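Local coordinates for probable oxidoreductase protein (Rhizobium etli, PDB 4FB5), which probably acts as an oxidoreductase of the GFO/IDH/MocA family, binding a nicotinamide dinucleotide cofactor in its Rossmann-type domain, at residues A[102-105]-A[106-109]; A[297-300]-A[301-304]; A[380-383]-A[384-388]. All coordinates share one frame; numbering follows the deposited sequence.

Contact 1 of 3, residues A[102-105]-A[106-109]; sequences TPNQ and FHAE
Pro103 and Asn104 offer their carbonyls to the first amides of the turn that follows. Phe106 N donates to Pro103 O at 3.1 Å and His107 N to Asn104 O at 3.0 Å. A third, weak bond comes from a side chain: His107 NE2 lies 3.0 Å from Thr102 O, with the N-H bent well off line. CG of His107 sits beside its own backbone N (chi1 -65°), which turns the imidazole back under the loop, where a flat ring that can turn an N-H toward the backbone is well suited. One face of that ring has Pro103 O over its centre, 3.8 Å above the plane.

The apolar contact is made by Pro103 and Phe106, side by side and pointing the same way. Pro103 CD comes to 3.7 Å from Phe106 CD2, while Pro103 CB lies in the ring plane, at its edge.

These residues join strand 97-100 of the parallel Rossmann sheet to helix 107-116. Asn104 touches Pro126 and Trp196, His107 reaches Glu124 and Pro126 in the loop after neighbouring strand 120-123, and Thr102 touches what is probably the glycine-rich cofactor turn before helix 35-44.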
ATOM      1  N   THR A 102       2.360 -12.156 -35.257  1.00 55.99           N
ATOM      2  CA  THR A 102       2.155 -11.061 -36.190  1.00 56.41           C
ATOM      3  C   THR A 102       0.928 -10.279 -35.774  1.00 56.66           C
ATOM      4  O   THR A 102       0.342 -10.560 -34.730  1.00 56.88           O
ATOM      5  CB  THR A 102       1.942 -11.599 -37.614  1.00 56.88           C
ATOM      6  OG1 THR A 102       0.877 -12.568 -37.620  1.00 57.17           O
ATOM      7  CG2 THR A 102       3.230 -12.246 -38.144  1.00 57.18           C
ATOM      8  N   PRO A 103       0.536  -9.280 -36.571  1.00 57.04           N
ATOM      9  CA  PRO A 103      -0.659  -8.530 -36.199  1.00 57.46           C
ATOM     10  C   PRO A 103      -1.958  -9.328 -36.313  1.00 57.95           C
ATOM     11  O   PRO A 103      -2.029 -10.296 -37.061  1.00 57.70           O
ATOM     12  CB  PRO A 103      -0.648  -7.375 -37.191  1.00 57.39           C
ATOM     13  CG  PRO A 103       0.786  -7.177 -37.465  1.00 56.97           C
ATOM     14  CD  PRO A 103       1.344  -8.545 -37.558  1.00 56.98           C
ATOM     15  N   ASN A 104      -2.966  -8.910 -35.555  1.00 58.75           N
ATOM     16  CA  ASN A 104      -4.280  -9.550 -35.526  1.00 59.75           C
ATOM     17  C   ASN A 104      -4.779 -10.095 -36.882  1.00 60.56           C
ATOM     18  O   ASN A 104      -5.058 -11.283 -36.996  1.00 60.63           O
ATOM     19  CB  ASN A 104      -5.324  -8.612 -34.870  1.00 59.50           C
ATOM     20  CG  ASN A 104      -5.011  -8.296 -33.400  1.00 59.53           C
ATOM     21  OD1 ASN A 104      -3.919  -8.592 -32.900  1.00 60.78           O
ATOM     22  ND2 ASN A 104      -5.973  -7.700 -32.702  1.00 57.33           N
ATOM     23  N   GLN A 105      -4.859  -9.241 -37.902  1.00 62.15           N
ATOM     24  CA  GLN A 105      -5.452  -9.610 -39.226  1.00 64.27           C
ATOM     25  C   GLN A 105      -4.893 -10.878 -39.833  1.00 63.89           C
ATOM     26  O   GLN A 105      -5.588 -11.584 -40.554  1.00 63.74           O
ATOM     27  CB  GLN A 105      -5.277  -8.504 -40.280  1.00 64.85           C
ATOM     28  CG  GLN A 105      -5.395  -7.092 -39.742  1.00 70.31           C
ATOM     29  CD  GLN A 105      -4.064  -6.583 -39.197  1.00 76.35           C
ATOM     30  OE1 GLN A 105      -3.016  -6.756 -39.852  1.00 75.60           O
ATOM     31  NE2 GLN A 105      -4.096  -5.944 -37.988  1.00 77.94           N
ATOM     32  N   PHE A 106      -3.627 -11.140 -39.531  1.00 64.22           N
ATOM     33  CA  PHE A 106      -2.863 -12.196 -40.154  1.00 64.36           C
ATOM     34  C   PHE A 106      -3.029 -13.529 -39.468  1.00 64.50           C
ATOM     35  O   PHE A 106      -2.832 -14.562 -40.114  1.00 64.60           O
ATOM     36  CB  PHE A 106      -1.388 -11.816 -40.182  1.00 64.44           C
ATOM     37  CG  PHE A 106      -1.098 -10.597 -41.014  1.00 65.89           C
ATOM     38  CD1 PHE A 106      -1.025 -10.688 -42.417  1.00 67.23           C
ATOM     39  CD2 PHE A 106      -0.899  -9.358 -40.411  1.00 66.59           C
ATOM     40  CE1 PHE A 106      -0.761  -9.556 -43.209  1.00 67.45           C
ATOM     41  CE2 PHE A 106      -0.624  -8.207 -41.189  1.00 68.39           C
ATOM     42  CZ  PHE A 106      -0.556  -8.307 -42.593  1.00 68.44           C
ATOM     43  N   HIS A 107      -3.398 -13.521 -38.178  1.00 64.48           N
ATOM     44  CA  HIS A 107      -3.480 -14.774 -37.401  1.00 64.70           C
ATOM     45  C   HIS A 107      -4.203 -15.902 -38.144  1.00 64.50           C
ATOM     46  O   HIS A 107      -3.605 -16.943 -38.409  1.00 64.30           O
ATOM     47  CB  HIS A 107      -4.114 -14.573 -36.021  1.00 64.87           C
ATOM     48  CG  HIS A 107      -3.317 -13.702 -35.112  1.00 65.38           C
ATOM     49  ND1 HIS A 107      -3.903 -12.840 -34.213  1.00 65.88           N
ATOM     50  CD2 HIS A 107      -1.981 -13.538 -34.977  1.00 65.65           C
ATOM     51  CE1 HIS A 107      -2.963 -12.191 -33.552  1.00 66.18           C
ATOM     52  NE2 HIS A 107      -1.787 -12.594 -33.997  1.00 66.26           N
ATOM     53  N   ALA A 108      -5.469 -15.687 -38.488  1.00 64.73           N
ATOM     54  CA  ALA A 108      -6.256 -16.713 -39.181  1.00 65.62           C
ATOM     55  C   ALA A 108      -5.480 -17.395 -40.300  1.00 66.53           C
ATOM     56  O   ALA A 108      -5.287 -18.620 -40.273  1.00 66.44           O
ATOM     57  CB  ALA A 108      -7.547 -16.132 -39.724  1.00 65.42           C
ATOM     58  N   GLU A 109      -5.008 -16.581 -41.249  1.00 67.48           N
ATOM     59  CA  GLU A 109      -4.344 -17.037 -42.469  1.00 68.31           C
ATOM     60  C   GLU A 109      -3.165 -17.937 -42.145  1.00 67.85           C
ATOM     61  O   GLU A 109      -2.983 -19.018 -42.708  1.00 67.78           O
ATOM     62  CB  GLU A 109      -3.849 -15.805 -43.213  1.00 68.97           C
ATOM     63  CG  GLU A 109      -4.167 -15.741 -44.712  1.00 72.51           C
ATOM     64  CD  GLU A 109      -3.537 -14.494 -45.374  1.00 77.41           C
ATOM     65  OE1 GLU A 109      -3.219 -13.526 -44.627  1.00 77.07           O
ATOM     66  OE2 GLU A 109      -3.359 -14.488 -46.625  1.00 78.55           O
TER

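Contact 2 of 3, residues A[297-300]-A[301-304]; sequences QERM and NEFE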
ATOM      1  N   GLN A 297      -2.095  -7.247 -10.941  1.00 27.49           N
ATOM      2  CA  GLN A 297      -0.983  -7.436 -11.860  1.00 27.34           C
ATOM      3  C   GLN A 297       0.196  -6.467 -11.706  1.00 27.68           C
ATOM      4  O   GLN A 297       1.306  -6.768 -12.138  1.00 27.45           O
ATOM      5  CB  GLN A 297      -1.491  -7.305 -13.298  1.00 27.50           C
ATOM      6  CG  GLN A 297      -0.541  -7.868 -14.332  1.00 28.41           C
ATOM      7  CD  GLN A 297      -0.308  -9.378 -14.124  1.00 30.77           C
ATOM      8  OE1 GLN A 297      -1.233 -10.134 -13.759  1.00 30.80           O
ATOM      9  NE2 GLN A 297       0.908  -9.812 -14.340  1.00 28.39           N
ATOM     10  N   GLU A 298      -0.047  -5.287 -11.149  1.00 27.90           N
ATOM     11  CA  GLU A 298       1.013  -4.283 -11.052  1.00 28.81           C
ATOM     12  C   GLU A 298       1.991  -4.613  -9.919  1.00 28.05           C
ATOM     13  O   GLU A 298       3.081  -4.052  -9.857  1.00 27.49           O
ATOM     14  CB  GLU A 298       0.434  -2.849 -10.939  1.00 28.94           C
ATOM     15  CG  GLU A 298       0.054  -2.237 -12.297  1.00 31.76           C
ATOM     16  CD  GLU A 298      -0.524  -0.787 -12.206  1.00 35.83           C
ATOM     17  OE1 GLU A 298      -0.590  -0.121 -13.265  1.00 31.69           O
ATOM     18  OE2 GLU A 298      -0.913  -0.324 -11.091  1.00 38.03           O
ATOM     19  N   ARG A 299       1.543  -5.500  -9.029  1.00 28.44           N
ATOM     20  CA  ARG A 299       2.321  -6.194  -8.006  1.00 29.00           C
ATOM     21  C   ARG A 299       2.029  -7.691  -8.192  1.00 29.78           C
ATOM     22  O   ARG A 299       1.540  -8.390  -7.307  1.00 30.08           O
ATOM     23  CB  ARG A 299       1.878  -5.725  -6.633  1.00 28.38           C
ATOM     24  CG  ARG A 299       2.218  -4.275  -6.446  1.00 31.42           C
ATOM     25  CD  ARG A 299       2.006  -3.778  -5.052  1.00 36.09           C
ATOM     26  NE  ARG A 299       0.620  -3.962  -4.623  1.00 36.91           N
ATOM     27  CZ  ARG A 299      -0.408  -3.331  -5.148  1.00 39.22           C
ATOM     28  NH1 ARG A 299      -0.227  -2.493  -6.182  1.00 42.02           N
ATOM     29  NH2 ARG A 299      -1.617  -3.580  -4.676  1.00 40.33           N
HETATM   30  N   MSE A 300       2.246  -8.118  -9.416  1.00 30.47           N
HETATM   31  CA  MSE A 300       2.234  -9.482  -9.908  1.00 32.15           C
HETATM   32  C   MSE A 300       2.677 -10.588  -8.897  1.00 31.21           C
HETATM   33  O   MSE A 300       2.286 -11.770  -8.973  1.00 29.59           O
HETATM   34  CB  MSE A 300       3.287  -9.456 -10.984  1.00 32.30           C
HETATM   35  CG  MSE A 300       2.851  -9.993 -12.224  1.00 40.84           C
HETATM   36 SE   MSE A 300       4.379 -10.715 -13.263  1.00 53.42          SE
HETATM   37  CE  MSE A 300       5.675  -9.213 -13.078  1.00 50.53           C
ATOM     38  N   ASN A 301       3.570 -10.206  -8.003  1.00 29.66           N
ATOM     39  CA  ASN A 301       4.160 -11.226  -7.163  1.00 29.33           C
ATOM     40  C   ASN A 301       3.519 -11.346  -5.790  1.00 27.68           C
ATOM     41  O   ASN A 301       4.118 -11.829  -4.901  1.00 27.26           O
ATOM     42  CB  ASN A 301       5.685 -11.081  -7.132  1.00 28.38           C
ATOM     43  CG  ASN A 301       6.307 -11.425  -8.489  1.00 30.93           C
ATOM     44  OD1 ASN A 301       6.738 -10.550  -9.216  1.00 30.26           O
ATOM     45  ND2 ASN A 301       6.288 -12.710  -8.857  1.00 30.95           N
ATOM     46  N   GLU A 302       2.286 -10.907  -5.650  1.00 26.98           N
ATOM     47  CA  GLU A 302       1.592 -11.004  -4.375  1.00 27.25           C
ATOM     48  C   GLU A 302       0.099 -11.132  -4.598  1.00 26.15           C
ATOM     49  O   GLU A 302      -0.389 -10.958  -5.714  1.00 26.53           O
ATOM     50  CB  GLU A 302       1.919  -9.825  -3.440  1.00 26.54           C
ATOM     51  CG  GLU A 302       1.819  -8.492  -4.116  1.00 31.02           C
ATOM     52  CD  GLU A 302       2.149  -7.316  -3.204  1.00 35.95           C
ATOM     53  OE1 GLU A 302       1.185  -6.652  -2.736  1.00 36.10           O
ATOM     54  OE2 GLU A 302       3.373  -7.040  -2.981  1.00 39.21           O
ATOM     55  N   PHE A 303      -0.602 -11.525  -3.545  1.00 25.74           N
ATOM     56  CA  PHE A 303      -2.036 -11.416  -3.485  1.00 25.38           C
ATOM     57  C   PHE A 303      -2.439 -11.376  -2.056  1.00 25.65           C
ATOM     58  O   PHE A 303      -1.653 -11.619  -1.192  1.00 24.61           O
ATOM     59  CB  PHE A 303      -2.734 -12.518  -4.226  1.00 24.44           C
ATOM     60  CG  PHE A 303      -2.629 -13.825  -3.568  1.00 25.56           C
ATOM     61  CD1 PHE A 303      -3.747 -14.373  -2.903  1.00 25.77           C
ATOM     62  CD2 PHE A 303      -1.433 -14.539  -3.625  1.00 25.29           C
ATOM     63  CE1 PHE A 303      -3.662 -15.600  -2.268  1.00 27.06           C
ATOM     64  CE2 PHE A 303      -1.331 -15.766  -3.009  1.00 27.81           C
ATOM     65  CZ  PHE A 303      -2.457 -16.310  -2.326  1.00 29.17           C
ATOM     66  N   GLU A 304      -3.680 -11.008  -1.833  1.00 27.47           N
ATOM     67  CA  GLU A 304      -4.178 -10.775  -0.510  1.00 29.41           C
ATOM     68  C   GLU A 304      -5.344 -11.713  -0.303  1.00 28.89           C
ATOM     69  O   GLU A 304      -6.215 -11.775  -1.160  1.00 29.68           O
ATOM     70  CB  GLU A 304      -4.656  -9.331  -0.364  1.00 29.53           C
ATOM     71  CG  GLU A 304      -3.615  -8.286  -0.495  1.00 34.57           C
ATOM     72  CD  GLU A 304      -4.154  -6.913  -0.093  1.00 44.99           C
ATOM     73  OE1 GLU A 304      -4.484  -6.704   1.096  1.00 47.38           O
ATOM     74  OE2 GLU A 304      -4.255  -6.016  -0.971  1.00 51.00           O
TER
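Glu302 N donates to Arg299 O at 3.1 Å, and this bond closes a type I beta turn running from Arg299 to Glu302. Met300, a selenomethionine, and Asn301 are the two central residues, and asparagine suits the third position of such a turn because it readily takes up the backbone angles needed there. A weak bond of 3.2 Å from Met300 N back to Gln297 O overlaps the turn and curls the chain into it.

The side chains at the two ends of the turn meet as well. Glu302 carries CG between its backbone N and carbonyl carbon (chi1 48°), which lays the methylene back beside Arg299, with Glu302 CG 3.7 Å from Arg299 CB. Beyond CG the glutamate is extended, whereas the bend of the arginine at chi3 swings NE toward the carboxylate. Arg299 NE and Glu302 OE1 are 3.3 Å apart, a salt bridge whose hydrogen bond is weak; the oxygen sits at the edge of the guanidinium, near its plane, although the two flat groups are almost perpendicular (87°).

The turn belongs to the beta hairpin that links antiparallel strands 291-296 and 302-307 in the large mixed sheet of the C-terminal domain, the kind of sheet through which GFO/IDH/MocA proteins commonly associate. Arg299 packs on Arg299 of the second subunit, and Glu302 touches that same arginine, so its carboxylate probably offsets some of the positive charge gathered there. On the inner side Phe303, as a large apolar residue should, packs against helix 158-168 at Val159, His162, Ile163 and Leu166, while Met300 O accepts a hydrogen bond from Asn157 ND2.

Contact 3 of 3, residues A[380-383]-A[384-388]; sequences MAQS and FHERR
Gln382 reaches one helical turn onward to Glu386. Its CG stands anti to the backbone N (chi1 178°) and the chain runs on extended, bringing the amide to the carboxylate, where Gln382 NE2 donates to Glu386 OE2 at 2.6 Å. The acceptor lies in the amide plane and is met on its syn side, yet amide and carboxylate planes are 85° apart. The other oxygen serves Arg388: Glu386 OE1 takes Arg388 NE and Arg388 NH2, both at 2.7 Å, in a side-on salt bridge lying in the guanidinium plane. Arg388 gets there with CG between backbone N and carbonyl carbon (chi1 57°), an extended chain folding back over the helix end. With an alanine here in place of the glutamine, Glu386 OE2 would probably lose this amide donor, and the carboxylate would be freer to turn away from Arg388.

Ser383, small enough to be buried against strand 225-233, has its hydroxyl hydrogen-bonded to Thr230 N. Phe384 CD2 sits over one face of the His385 ring, 3.8 Å above its plane, and the Phe384 ring packs edge-to-face with His252. Arg387 points elsewhere, bridging to Glu391 and stacking cation-pi on Trp389, both of the third subunit.

The backbone runs as a regular helix with His385 N to Ala381 O at 3.0 Å and Glu386 N to Gln382 O at 2.8 Å. Arg387 then takes positive phi, and two weak bonds follow, Arg388 N to Ser383 O at 3.3 Å and Arg387 N to Phe384 O, a helix-ending turn that carries the chain from helix 367-385 into strand 390-391.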
HETATM    1  N   MSE A 380     -20.744  -9.233 -25.969  1.00 39.54           N
HETATM    2  CA  MSE A 380     -20.634  -7.957 -25.273  1.00 40.64           C
HETATM    3  C   MSE A 380     -20.847  -6.768 -26.198  1.00 39.63           C
HETATM    4  O   MSE A 380     -21.569  -5.852 -25.851  1.00 39.59           O
HETATM    5  CB  MSE A 380     -19.324  -7.871 -24.513  1.00 40.95           C
HETATM    6  CG  MSE A 380     -19.237  -8.891 -23.389  1.00 46.86           C
HETATM    7 SE   MSE A 380     -17.398  -9.230 -22.701  1.00 61.36          SE
HETATM    8  CE  MSE A 380     -17.703 -10.928 -21.741  1.00 58.72           C
ATOM      9  N   ALA A 381     -20.247  -6.786 -27.379  1.00 38.91           N
ATOM     10  CA  ALA A 381     -20.460  -5.695 -28.308  1.00 38.96           C
ATOM     11  C   ALA A 381     -21.952  -5.616 -28.730  1.00 39.72           C
ATOM     12  O   ALA A 381     -22.623  -4.531 -28.697  1.00 39.15           O
ATOM     13  CB  ALA A 381     -19.590  -5.861 -29.484  1.00 37.70           C
ATOM     14  N   GLN A 382     -22.487  -6.775 -29.086  1.00 40.03           N
ATOM     15  CA  GLN A 382     -23.851  -6.814 -29.522  1.00 41.08           C
ATOM     16  C   GLN A 382     -24.640  -6.265 -28.362  1.00 40.86           C
ATOM     17  O   GLN A 382     -25.461  -5.322 -28.494  1.00 41.32           O
ATOM     18  CB  GLN A 382     -24.267  -8.247 -29.844  1.00 42.12           C
ATOM     19  CG  GLN A 382     -25.705  -8.313 -30.264  1.00 45.06           C
ATOM     20  CD  GLN A 382     -26.194  -9.725 -30.634  1.00 49.14           C
ATOM     21  OE1 GLN A 382     -25.643 -10.749 -30.192  1.00 45.73           O
ATOM     22  NE2 GLN A 382     -27.291  -9.767 -31.414  1.00 48.60           N
ATOM     23  N   SER A 383     -24.340  -6.823 -27.199  1.00 39.46           N
ATOM     24  CA  SER A 383     -24.993  -6.404 -26.016  1.00 38.53           C
ATOM     25  C   SER A 383     -25.129  -4.899 -25.906  1.00 38.38           C
ATOM     26  O   SER A 383     -26.077  -4.430 -25.273  1.00 39.92           O
ATOM     27  CB  SER A 383     -24.255  -6.981 -24.833  1.00 38.84           C
ATOM     28  OG  SER A 383     -24.754  -6.430 -23.644  1.00 39.29           O
ATOM     29  N   PHE A 384     -24.215  -4.128 -26.503  1.00 37.93           N
ATOM     30  CA  PHE A 384     -24.171  -2.673 -26.274  1.00 37.70           C
ATOM     31  C   PHE A 384     -24.942  -1.972 -27.330  1.00 39.11           C
ATOM     32  O   PHE A 384     -25.669  -0.996 -27.089  1.00 39.47           O
ATOM     33  CB  PHE A 384     -22.725  -2.143 -26.314  1.00 37.93           C
ATOM     34  CG  PHE A 384     -22.624  -0.635 -26.400  1.00 32.58           C
ATOM     35  CD1 PHE A 384     -22.965   0.156 -25.324  1.00 31.31           C
ATOM     36  CD2 PHE A 384     -22.219  -0.016 -27.567  1.00 28.95           C
ATOM     37  CE1 PHE A 384     -22.882   1.559 -25.392  1.00 30.72           C
ATOM     38  CE2 PHE A 384     -22.152   1.381 -27.654  1.00 28.01           C
ATOM     39  CZ  PHE A 384     -22.490   2.170 -26.572  1.00 27.60           C
ATOM     40  N   HIS A 385     -24.738  -2.443 -28.545  1.00 40.88           N
ATOM     41  CA  HIS A 385     -25.458  -1.880 -29.684  1.00 41.99           C
ATOM     42  C   HIS A 385     -26.972  -2.147 -29.634  1.00 42.28           C
ATOM     43  O   HIS A 385     -27.781  -1.256 -29.942  1.00 41.91           O
ATOM     44  CB  HIS A 385     -24.787  -2.334 -30.967  1.00 41.72           C
ATOM     45  CG  HIS A 385     -23.476  -1.650 -31.180  1.00 43.75           C
ATOM     46  ND1 HIS A 385     -23.369  -0.272 -31.301  1.00 44.80           N
ATOM     47  CD2 HIS A 385     -22.213  -2.139 -31.245  1.00 44.61           C
ATOM     48  CE1 HIS A 385     -22.094   0.051 -31.447  1.00 47.46           C
ATOM     49  NE2 HIS A 385     -21.371  -1.062 -31.413  1.00 46.56           N
ATOM     50  N   GLU A 386     -27.347  -3.340 -29.163  1.00 42.84           N
ATOM     51  CA  GLU A 386     -28.765  -3.678 -28.972  1.00 42.99           C
ATOM     52  C   GLU A 386     -29.324  -3.237 -27.614  1.00 43.23           C
ATOM     53  O   GLU A 386     -30.482  -3.484 -27.333  1.00 43.46           O
ATOM     54  CB  GLU A 386     -29.006  -5.170 -29.225  1.00 42.46           C
ATOM     55  CG  GLU A 386     -28.973  -5.525 -30.705  1.00 43.22           C
ATOM     56  CD  GLU A 386     -28.826  -7.009 -30.944  1.00 50.52           C
ATOM     57  OE1 GLU A 386     -29.330  -7.816 -30.100  1.00 51.25           O
ATOM     58  OE2 GLU A 386     -28.188  -7.382 -31.972  1.00 51.36           O
ATOM     59  N   ARG A 387     -28.487  -2.615 -26.773  1.00 43.03           N
ATOM     60  CA  ARG A 387     -28.900  -2.111 -25.486  1.00 42.88           C
ATOM     61  C   ARG A 387     -29.715  -3.081 -24.630  1.00 41.84           C
ATOM     62  O   ARG A 387     -30.670  -2.687 -23.960  1.00 41.63           O
ATOM     63  CB  ARG A 387     -29.622  -0.782 -25.672  1.00 43.23           C
ATOM     64  CG  ARG A 387     -28.640   0.368 -25.616  1.00 49.53           C
ATOM     65  CD  ARG A 387     -29.273   1.746 -25.851  1.00 59.20           C
ATOM     66  NE  ARG A 387     -30.261   2.132 -24.830  1.00 65.49           N
ATOM     67  CZ  ARG A 387     -30.002   2.794 -23.693  1.00 69.72           C
ATOM     68  NH1 ARG A 387     -28.758   3.151 -23.355  1.00 71.29           N
ATOM     69  NH2 ARG A 387     -31.008   3.103 -22.873  1.00 70.58           N
ATOM     70  N   ARG A 388     -29.333  -4.351 -24.615  1.00 40.90           N
ATOM     71  CA  ARG A 388     -30.124  -5.342 -23.862  1.00 40.61           C
ATOM     72  C   ARG A 388     -29.221  -6.469 -23.304  1.00 40.77           C
ATOM     73  O   ARG A 388     -28.150  -6.736 -23.846  1.00 41.13           O
ATOM     74  CB  ARG A 388     -31.232  -5.937 -24.777  1.00 40.05           C
ATOM     75  CG  ARG A 388     -30.695  -6.593 -26.080  1.00 38.23           C
ATOM     76  CD  ARG A 388     -31.692  -7.361 -26.933  1.00 33.62           C
ATOM     77  NE  ARG A 388     -30.960  -8.147 -27.945  1.00 33.13           N
ATOM     78  CZ  ARG A 388     -30.899  -9.495 -27.981  1.00 33.23           C
ATOM     79  NH1 ARG A 388     -31.609 -10.247 -27.088  1.00 26.67           N
ATOM     80  NH2 ARG A 388     -30.143 -10.096 -28.937  1.00 28.23           N
TER

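How the contacts relate
The three contacts are far apart in the fold and none touches another. Contact 1 lies in the Rossmann-type domain, beside what is probably the cofactor-binding turn, whereas contact 2 enters a strand of the large mixed sheet and contact 3 ends a helix packed on it. Contacts 1 and 2 lie on opposite sides of the chain's centre, their own centres 32 Å apart. Contact 3 is 26 Å from contact 1 and 33 Å from contact 2, centre to centre; the closest approach of any pair, about 14 Å between nearest atoms, is that of contacts 1 and 3. Contacts 2 and 3 also meet other copies of the protein: 297-304 the second subunit, 380-388 the third. No other subunit touches contact 1.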